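2-Keto-3-deoxy-(6-phospho-)gluconate aldolase (Thermoproteus tenax, PDB 2R91) is an aldolase of the dihydrodipicolinate synthetase family, built on a TIM barrel and assembled from four chains. Local coordinates at residues A[219-233]-A[272-286]. Numbering follows the deposited sequence.
Sequences RARSLQFLLDEIVES and WLRAAVAKAKSQLRL
Ile230 and Leu226 meet Ala280 where the C-terminal segment 272-286 runs back along helix 217-237, outside the parallel strands of the TIM barrel. The short helix 278-282 lies nearly antiparallel to 219-233; the axes come within 9.8 Å of each other at 157°.

The apolar contacts centre on the Ala280 methyl. Ile230 CG1 lies 3.7 Å from Ala280 CB, and Leu226 CD1 approaches the same methyl. Ile230 CG2, anti to the backbone N, is directed at Val277 CG1, and the two side chains cross at about a right angle. Phe250 of helix 239-251 also packs on Ile230. Near the chain end, Leu223 and Leu286 meet tip to tip through their CD2 atoms at 3.8 Å, although Leu286 is poorly ordered. At the opposite end of the contact, the Trp272 ring turns its edge to Ser233 O, with CZ3 3.4 Å from that oxygen.

No direct hydrogen bond joins the segments; water does. One water donates to Glu229 OE1; its link on to NE2 of the poorly ordered Gln283 is short and doubtful. A second donates to Glu229 O and to Ala276 O, the latter at 2.9 Å, and also hydrogen-bonds Ser233 OG at 2.8 Å.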
ATOM      1  N   ARG A 219     -19.856 -11.356  26.483  1.00 24.21           N
ATOM      2  CA  ARG A 219     -19.009 -12.549  26.648  1.00 25.34           C
ATOM      3  C   ARG A 219     -18.243 -12.888  25.333  1.00 22.31           C
ATOM      4  O   ARG A 219     -17.045 -13.213  25.350  1.00 21.86           O
ATOM      5  CB  ARG A 219     -19.843 -13.768  27.097  1.00 25.97           C
ATOM      6  CG  ARG A 219     -19.059 -15.082  27.031  1.00 28.25           C
ATOM      7  CD  ARG A 219     -19.769 -16.239  27.751  1.00 29.92           C
ATOM      8  NE  ARG A 219     -18.981 -17.477  27.712  1.00 32.75           N
ATOM      9  CZ  ARG A 219     -18.028 -17.802  28.584  1.00 35.22           C
ATOM     10  NH1 ARG A 219     -17.713 -16.991  29.591  1.00 35.88           N
ATOM     11  NH2 ARG A 219     -17.369 -18.946  28.443  1.00 35.72           N
ATOM     12  N   ALA A 220     -18.956 -12.855  24.220  1.00 19.84           N
ATOM     13  CA  ALA A 220     -18.356 -13.120  22.888  1.00 21.82           C
ATOM     14  C   ALA A 220     -17.193 -12.172  22.628  1.00 21.81           C
ATOM     15  O   ALA A 220     -16.105 -12.588  22.205  1.00 18.88           O
ATOM     16  CB  ALA A 220     -19.392 -12.940  21.787  1.00 20.66           C
ATOM     17  N   ARG A 221     -17.436 -10.875  22.864  1.00 21.53           N
ATOM     18  CA  ARG A 221     -16.400  -9.881  22.677  1.00 22.17           C
ATOM     19  C   ARG A 221     -15.219 -10.086  23.622  1.00 22.15           C
ATOM     20  O   ARG A 221     -14.066  -9.939  23.237  1.00 20.68           O
ATOM     21  CB  ARG A 221     -16.974  -8.469  22.865  1.00 24.93           C
ATOM     22  CG  ARG A 221     -15.996  -7.368  22.486  1.00 27.77           C
ATOM     23  CD  ARG A 221     -16.762  -6.049  22.320  1.00 31.00           C
ATOM     24  NE  ARG A 221     -17.317  -5.607  23.595  1.00 33.42           N
ATOM     25  CZ  ARG A 221     -18.431  -4.881  23.716  1.00 35.92           C
ATOM     26  NH1 ARG A 221     -19.126  -4.505  22.647  1.00 37.04           N
ATOM     27  NH2 ARG A 221     -18.835  -4.506  24.915  1.00 36.89           N
ATOM     28  N   SER A 222     -15.500 -10.416  24.873  1.00 21.53           N
ATOM     29  CA  SER A 222     -14.441 -10.691  25.820  1.00 23.30           C
ATOM     30  C   SER A 222     -13.566 -11.898  25.421  1.00 21.88           C
ATOM     31  O   SER A 222     -12.339 -11.846  25.535  1.00 20.90           O
ATOM     32  CB  SER A 222     -15.027 -10.947  27.203  1.00 25.75           C
ATOM     33  OG  SER A 222     -13.965 -11.298  28.082  1.00 29.36           O
ATOM     34  N   LEU A 223     -14.207 -12.986  24.999  1.00 19.26           N
ATOM     35  CA  LEU A 223     -13.485 -14.158  24.483  1.00 19.54           C
ATOM     36  C   LEU A 223     -12.638 -13.767  23.263  1.00 17.43           C
ATOM     37  O   LEU A 223     -11.486 -14.149  23.169  1.00 18.14           O
ATOM     38  CB  LEU A 223     -14.477 -15.271  24.098  1.00 18.96           C
ATOM     39  CG  LEU A 223     -15.208 -15.919  25.287  1.00 20.61           C
ATOM     40  CD1 LEU A 223     -16.208 -16.927  24.793  1.00 21.53           C
ATOM     41  CD2 LEU A 223     -14.204 -16.560  26.244  1.00 21.23           C
ATOM     42  N   GLN A 224     -13.228 -13.015  22.341  1.00 17.94           N
ATOM     43  CA  GLN A 224     -12.476 -12.474  21.196  1.00 17.97           C
ATOM     44  C   GLN A 224     -11.206 -11.715  21.582  1.00 19.37           C
ATOM     45  O   GLN A 224     -10.127 -11.885  20.967  1.00 18.59           O
ATOM     46  CB  GLN A 224     -13.368 -11.593  20.329  1.00 18.30           C
ATOM     47  CG  GLN A 224     -12.625 -11.000  19.089  1.00 18.57           C
ATOM     48  CD  GLN A 224     -12.267 -12.084  18.076  1.00 20.04           C
ATOM     49  OE1 GLN A 224     -11.097 -12.460  17.910  1.00 22.28           O
ATOM     50  NE2 GLN A 224     -13.265 -12.591  17.416  1.00 18.89           N
ATOM     51  N   PHE A 225     -11.308 -10.861  22.593  1.00 19.58           N
ATOM     52  CA  PHE A 225     -10.160 -10.059  22.977  1.00 19.00           C
ATOM     53  C   PHE A 225      -9.070 -10.943  23.589  1.00 19.08           C
ATOM     54  O   PHE A 225      -7.879 -10.720  23.374  1.00 17.55           O
ATOM     55  CB  PHE A 225     -10.575  -8.956  23.971  1.00 20.66           C
ATOM     56  CG  PHE A 225     -11.368  -7.828  23.346  1.00 21.41           C
ATOM     57  CD1 PHE A 225     -11.290  -7.563  21.974  1.00 21.06           C
ATOM     58  CD2 PHE A 225     -12.175  -6.999  24.152  1.00 21.16           C
ATOM     59  CE1 PHE A 225     -12.039  -6.496  21.392  1.00 21.99           C
ATOM     60  CE2 PHE A 225     -12.909  -5.946  23.593  1.00 20.30           C
ATOM     61  CZ  PHE A 225     -12.834  -5.687  22.217  1.00 21.16           C
ATOM     62  N   LEU A 226      -9.482 -11.947  24.350  1.00 19.61           N
ATOM     63  CA  LEU A 226      -8.530 -12.921  24.883  1.00 21.16           C
ATOM     64  C   LEU A 226      -7.779 -13.647  23.756  1.00 19.41           C
ATOM     65  O   LEU A 226      -6.566 -13.830  23.812  1.00 19.22           O
ATOM     66  CB  LEU A 226      -9.273 -13.941  25.734  1.00 23.83           C
ATOM     67  CG  LEU A 226      -8.411 -14.667  26.744  1.00 29.07           C
ATOM     68  CD1 LEU A 226      -7.906 -13.634  27.862  1.00 30.65           C
ATOM     69  CD2 LEU A 226      -9.198 -15.807  27.349  1.00 30.21           C
ATOM     70  N   LEU A 227      -8.520 -14.072  22.744  1.00 19.68           N
ATOM     71  CA  LEU A 227      -7.917 -14.674  21.538  1.00 19.05           C
ATOM     72  C   LEU A 227      -6.938 -13.724  20.842  1.00 18.45           C
ATOM     73  O   LEU A 227      -5.823 -14.132  20.464  1.00 17.35           O
ATOM     74  CB  LEU A 227      -9.022 -15.079  20.548  1.00 19.02           C
ATOM     75  CG  LEU A 227      -8.522 -15.627  19.179  1.00 20.00           C
ATOM     76  CD1 LEU A 227      -7.573 -16.835  19.384  1.00 20.70           C
ATOM     77  CD2 LEU A 227      -9.692 -15.985  18.255  1.00 19.99           C
ATOM     78  N   ASP A 228      -7.343 -12.459  20.663  1.00 17.12           N
ATOM     79  CA  ASP A 228      -6.461 -11.441  20.059  1.00 19.28           C
ATOM     80  C   ASP A 228      -5.104 -11.327  20.773  1.00 19.01           C
ATOM     81  O   ASP A 228      -4.057 -11.218  20.134  1.00 18.86           O
ATOM     82  CB  ASP A 228      -7.166 -10.070  20.022  1.00 19.72           C
ATOM     83  CG  ASP A 228      -8.389 -10.076  19.134  1.00 21.49           C
ATOM     84  OD1 ASP A 228      -8.462 -10.949  18.228  1.00 21.12           O
ATOM     85  OD2 ASP A 228      -9.259  -9.193  19.312  1.00 21.22           O
ATOM     86  N   GLU A 229      -5.118 -11.378  22.106  1.00 20.11           N
ATOM     87  CA  GLU A 229      -3.882 -11.274  22.884  1.00 22.78           C
ATOM     88  C   GLU A 229      -2.973 -12.451  22.593  1.00 20.51           C
ATOM     89  O   GLU A 229      -1.762 -12.313  22.523  1.00 18.51           O
ATOM     90  CB  GLU A 229      -4.192 -11.307  24.372  1.00 24.71           C
ATOM     91  CG  GLU A 229      -4.959 -10.087  24.875  1.00 30.15           C
ATOM     92  CD  GLU A 229      -5.308 -10.185  26.379  1.00 31.65           C
ATOM     93  OE1 GLU A 229      -4.685 -11.024  27.121  1.00 33.71           O
ATOM     94  OE2 GLU A 229      -6.209  -9.411  26.798  1.00 35.75           O
ATOM     95  N   ILE A 230      -3.580 -13.623  22.440  1.00 19.64           N
ATOM     96  CA  ILE A 230      -2.810 -14.850  22.159  1.00 18.22           C
ATOM     97  C   ILE A 230      -2.222 -14.775  20.757  1.00 17.53           C
ATOM     98  O   ILE A 230      -1.036 -15.006  20.562  1.00 18.21           O
ATOM     99  CB  ILE A 230      -3.708 -16.108  22.348  1.00 17.48           C
ATOM    100  CG1 ILE A 230      -4.011 -16.324  23.846  1.00 18.49           C
ATOM    101  CG2 ILE A 230      -3.015 -17.364  21.745  1.00 19.11           C
ATOM    102  CD1 ILE A 230      -5.226 -17.255  24.126  1.00 19.38           C
ATOM    103  N   VAL A 231      -3.051 -14.441  19.776  1.00 18.49           N
ATOM    104  CA  VAL A 231      -2.569 -14.202  18.406  1.00 21.10           C
ATOM    105  C   VAL A 231      -1.411 -13.172  18.319  1.00 22.42           C
ATOM    106  O   VAL A 231      -0.382 -13.398  17.636  1.00 22.02           O
ATOM    107  CB  VAL A 231      -3.738 -13.753  17.508  1.00 20.78           C
ATOM    108  CG1 VAL A 231      -3.261 -13.337  16.109  1.00 20.51           C
ATOM    109  CG2 VAL A 231      -4.785 -14.898  17.416  1.00 20.30           C
ATOM    110  N   GLU A 232      -1.584 -12.054  19.020  1.00 21.20           N
ATOM    111  CA  GLU A 232      -0.571 -11.011  19.085  1.00 22.78           C
ATOM    112  C   GLU A 232       0.774 -11.535  19.589  1.00 21.54           C
ATOM    113  O   GLU A 232       1.800 -11.238  18.996  1.00 20.88           O
ATOM    114  CB  GLU A 232      -1.088  -9.828  19.936  1.00 25.65           C
ATOM    115  CG  GLU A 232      -2.000  -8.919  19.133  1.00 30.54           C
ATOM    116  CD  GLU A 232      -2.946  -8.063  19.980  1.00 33.28           C
ATOM    117  OE1 GLU A 232      -2.677  -7.853  21.183  1.00 33.53           O
ATOM    118  OE2 GLU A 232      -3.976  -7.611  19.404  1.00 35.77           O
ATOM    119  N   SER A 233       0.782 -12.317  20.665  1.00 20.69           N
ATOM    120  CA  SER A 233       2.051 -12.878  21.146  1.00 22.47           C
ATOM    121  C   SER A 233       2.683 -13.810  20.096  1.00 22.46           C
ATOM    122  O   SER A 233       3.903 -13.767  19.872  1.00 22.26           O
ATOM    123  CB  SER A 233       1.877 -13.654  22.453  1.00 22.86           C
ATOM    124  OG  SER A 233       1.450 -12.798  23.504  1.00 25.15           O
ATOM    125  N   TRP A 272       9.476 -18.928  25.317  1.00 21.42           N
ATOM    126  CA  TRP A 272       8.964 -17.554  25.389  1.00 21.79           C
ATOM    127  C   TRP A 272       7.453 -17.533  25.126  1.00 21.64           C
ATOM    128  O   TRP A 272       6.670 -16.859  25.815  1.00 19.45           O
ATOM    129  CB  TRP A 272       9.716 -16.635  24.408  1.00 21.92           C
ATOM    130  CG  TRP A 272       9.194 -15.215  24.453  1.00 22.67           C
ATOM    131  CD1 TRP A 272       9.647 -14.203  25.271  1.00 23.59           C
ATOM    132  CD2 TRP A 272       8.071 -14.668  23.725  1.00 22.49           C
ATOM    133  NE1 TRP A 272       8.902 -13.067  25.061  1.00 22.94           N
ATOM    134  CE2 TRP A 272       7.929 -13.312  24.136  1.00 22.77           C
ATOM    135  CE3 TRP A 272       7.202 -15.173  22.741  1.00 22.22           C
ATOM    136  CZ2 TRP A 272       6.955 -12.460  23.604  1.00 22.92           C
ATOM    137  CZ3 TRP A 272       6.219 -14.347  22.229  1.00 22.55           C
ATOM    138  CH2 TRP A 272       6.098 -12.993  22.658  1.00 23.53           C
ATOM    139  N   LEU A 273       7.007 -18.284  24.121  1.00 20.35           N
ATOM    140  CA  LEU A 273       5.580 -18.289  23.818  1.00 19.76           C
ATOM    141  C   LEU A 273       4.752 -18.900  24.921  1.00 19.66           C
ATOM    142  O   LEU A 273       3.676 -18.403  25.225  1.00 19.20           O
ATOM    143  CB  LEU A 273       5.319 -19.054  22.489  1.00 20.19           C
ATOM    144  CG  LEU A 273       3.894 -19.027  21.948  1.00 19.99           C
ATOM    145  CD1 LEU A 273       3.453 -17.588  21.613  1.00 19.64           C
ATOM    146  CD2 LEU A 273       3.803 -19.999  20.707  1.00 20.25           C
ATOM    147  N   ARG A 274       5.233 -19.986  25.519  1.00 21.41           N
ATOM    148  CA  ARG A 274       4.489 -20.640  26.597  1.00 25.69           C
ATOM    149  C   ARG A 274       4.243 -19.649  27.741  1.00 23.53           C
ATOM    150  O   ARG A 274       3.144 -19.584  28.280  1.00 23.31           O
ATOM    151  CB  ARG A 274       5.230 -21.857  27.148  1.00 26.80           C
ATOM    152  CG  ARG A 274       5.372 -23.043  26.188  1.00 30.74           C
ATOM    153  CD  ARG A 274       6.486 -23.997  26.704  1.00 32.22           C
ATOM    154  NE  ARG A 274       6.891 -24.989  25.704  1.00 36.18           N
ATOM    155  CZ  ARG A 274       8.102 -25.539  25.631  1.00 37.28           C
ATOM    156  NH1 ARG A 274       9.069 -25.167  26.481  1.00 36.80           N
ATOM    157  NH2 ARG A 274       8.350 -26.461  24.683  1.00 38.56           N
ATOM    158  N   ALA A 275       5.257 -18.860  28.076  1.00 24.10           N
ATOM    159  CA  ALA A 275       5.119 -17.857  29.148  1.00 24.20           C
ATOM    160  C   ALA A 275       4.226 -16.697  28.695  1.00 23.88           C
ATOM    161  O   ALA A 275       3.418 -16.153  29.466  1.00 24.79           O
ATOM    162  CB  ALA A 275       6.501 -17.334  29.551  1.00 25.31           C
ATOM    163  N   ALA A 276       4.363 -16.321  27.430  1.00 22.79           N
ATOM    164  CA  ALA A 276       3.572 -15.220  26.873  1.00 22.79           C
ATOM    165  C   ALA A 276       2.070 -15.452  26.932  1.00 22.81           C
ATOM    166  O   ALA A 276       1.299 -14.500  27.080  1.00 22.29           O
ATOM    167  CB  ALA A 276       3.999 -14.919  25.461  1.00 21.58           C
ATOM    168  N   VAL A 277       1.629 -16.702  26.834  1.00 22.28           N
ATOM    169  CA  VAL A 277       0.185 -16.947  26.798  1.00 24.97           C
ATOM    170  C   VAL A 277      -0.341 -17.552  28.112  1.00 27.64           C
ATOM    171  O   VAL A 277      -1.520 -17.874  28.219  1.00 27.86           O
ATOM    172  CB  VAL A 277      -0.222 -17.869  25.595  1.00 24.22           C
ATOM    173  CG1 VAL A 277       0.256 -17.270  24.255  1.00 21.58           C
ATOM    174  CG2 VAL A 277       0.303 -19.322  25.795  1.00 22.38           C
ATOM    175  N   ALA A 278       0.541 -17.736  29.093  1.00 29.78           N
ATOM    176  CA  ALA A 278       0.161 -18.421  30.328  1.00 32.64           C
ATOM    177  C   ALA A 278      -0.986 -17.705  31.069  1.00 34.83           C
ATOM    178  O   ALA A 278      -1.897 -18.346  31.583  1.00 35.76           O
ATOM    179  CB  ALA A 278       1.375 -18.601  31.230  1.00 32.82           C
ATOM    180  N   LYS A 279      -0.935 -16.387  31.106  1.00 37.60           N
ATOM    181  CA  LYS A 279      -1.974 -15.589  31.731  1.00 41.30           C
ATOM    182  C   LYS A 279      -3.319 -15.751  31.002  1.00 42.80           C
ATOM    183  O   LYS A 279      -4.321 -16.147  31.622  1.00 42.54           O
ATOM    184  CB  LYS A 279      -1.531 -14.131  31.769  1.00 43.13           C
ATOM    185  CG  LYS A 279      -2.643 -13.127  31.960  1.00 46.13           C
ATOM    186  CD  LYS A 279      -3.122 -13.063  33.374  1.00 47.56           C
ATOM    187  CE  LYS A 279      -3.758 -11.699  33.618  1.00 49.38           C
ATOM    188  NZ  LYS A 279      -4.519 -11.684  34.893  1.00 50.41           N
ATOM    189  N   ALA A 280      -3.341 -15.474  29.693  1.00 42.73           N
ATOM    190  CA  ALA A 280      -4.571 -15.648  28.914  1.00 43.22           C
ATOM    191  C   ALA A 280      -5.121 -17.051  29.091  1.00 43.41           C
ATOM    192  O   ALA A 280      -6.328 -17.249  29.178  1.00 43.75           O
ATOM    193  CB  ALA A 280      -4.339 -15.345  27.428  1.00 43.31           C
ATOM    194  N   LYS A 281      -4.231 -18.028  29.166  1.00 44.59           N
ATOM    195  CA  LYS A 281      -4.643 -19.407  29.340  1.00 45.90           C
ATOM    196  C   LYS A 281      -5.408 -19.625  30.645  1.00 48.84           C
ATOM    197  O   LYS A 281      -6.450 -20.301  30.663  1.00 49.21           O
ATOM    198  CB  LYS A 281      -3.433 -20.328  29.317  1.00 44.50           C
ATOM    199  CG  LYS A 281      -3.806 -21.766  29.433  1.00 44.92           C
ATOM    200  CD  LYS A 281      -2.660 -22.670  29.052  1.00 46.05           C
ATOM    201  CE  LYS A 281      -2.988 -24.114  29.393  1.00 46.80           C
ATOM    202  NZ  LYS A 281      -1.758 -24.984  29.409  1.00 48.17           N
ATOM    203  N   SER A 282      -4.876 -19.073  31.740  1.00 50.94           N
ATOM    204  CA  SER A 282      -5.492 -19.235  33.057  1.00 52.93           C
ATOM    205  C   SER A 282      -6.882 -18.591  33.099  1.00 54.35           C
ATOM    206  O   SER A 282      -7.775 -19.091  33.776  1.00 54.54           O
ATOM    207  CB  SER A 282      -4.585 -18.673  34.157  1.00 52.63           C
ATOM    208  OG  SER A 282      -4.548 -17.255  34.126  1.00 52.78           O
ATOM    209  N   GLN A 283      -7.060 -17.509  32.347  1.00 56.71           N
ATOM    210  CA  GLN A 283      -8.342 -16.800  32.267  1.00 59.92           C
ATOM    211  C   GLN A 283      -9.435 -17.558  31.507  1.00 61.86           C
ATOM    212  O   GLN A 283     -10.553 -17.041  31.354  1.00 62.10           O
ATOM    213  CB  GLN A 283      -8.160 -15.424  31.617  1.00 59.70           C
ATOM    214  CG  GLN A 283      -7.483 -14.375  32.483  1.00 60.66           C
ATOM    215  CD  GLN A 283      -7.175 -13.094  31.707  1.00 61.46           C
ATOM    216  OE1 GLN A 283      -7.540 -11.987  32.131  1.00 62.72           O
ATOM    217  NE2 GLN A 283      -6.503 -13.236  30.562  1.00 61.59           N
ATOM    218  N   LEU A 284      -9.127 -18.766  31.036  1.00 64.13           N
ATOM    219  CA  LEU A 284     -10.041 -19.481  30.145  1.00 66.95           C
ATOM    220  C   LEU A 284     -10.979 -20.458  30.849  1.00 69.41           C
ATOM    221  O   LEU A 284     -10.538 -21.468  31.414  1.00 70.03           O
ATOM    222  CB  LEU A 284      -9.277 -20.175  29.011  1.00 66.66           C
ATOM    223  CG  LEU A 284      -8.962 -19.261  27.828  1.00 66.13           C
ATOM    224  CD1 LEU A 284      -8.156 -19.982  26.773  1.00 65.98           C
ATOM    225  CD2 LEU A 284     -10.255 -18.724  27.244  1.00 66.31           C
ATOM    226  N   ARG A 285     -12.276 -20.134  30.785  1.00 72.16           N
ATOM    227  CA  ARG A 285     -13.373 -20.937  31.358  1.00 74.46           C
ATOM    228  C   ARG A 285     -14.164 -21.695  30.274  1.00 75.23           C
ATOM    229  O   ARG A 285     -15.399 -21.610  30.218  1.00 75.43           O
ATOM    230  CB  ARG A 285     -14.350 -20.033  32.130  1.00 75.38           C
ATOM    231  CG  ARG A 285     -13.739 -19.262  33.289  1.00 76.34           C
ATOM    232  CD  ARG A 285     -13.551 -20.137  34.526  1.00 77.14           C
ATOM    233  NE  ARG A 285     -12.945 -19.410  35.643  1.00 77.82           N
ATOM    234  CZ  ARG A 285     -11.943 -18.537  35.536  1.00 78.27           C
ATOM    235  NH1 ARG A 285     -11.388 -18.276  34.355  1.00 78.36           N
ATOM    236  NH2 ARG A 285     -11.484 -17.928  36.623  1.00 78.22           N
ATOM    237  N   LEU A 286     -13.450 -22.432  29.423  1.00 75.76           N
ATOM    238  CA  LEU A 286     -14.053 -23.118  28.274  1.00 75.64           C
ATOM    239  C   LEU A 286     -13.801 -24.632  28.343  1.00 75.91           C
ATOM    240  O   LEU A 286     -14.375 -25.414  27.576  1.00 75.61           O
ATOM    241  CB  LEU A 286     -13.506 -22.549  26.952  1.00 74.84           C
ATOM    242  CG  LEU A 286     -13.903 -21.146  26.477  1.00 74.26           C
ATOM    243  CD1 LEU A 286     -15.344 -21.089  25.997  1.00 73.89           C
ATOM    244  CD2 LEU A 286     -13.680 -20.118  27.554  1.00 74.41           C
TER
HETATM  245  O   HOH W   1      -0.666 -13.574  25.103  1.00 31.25           O
HETATM  246  O   HOH W   2      -4.753 -11.569  29.799  1.00 42.93           O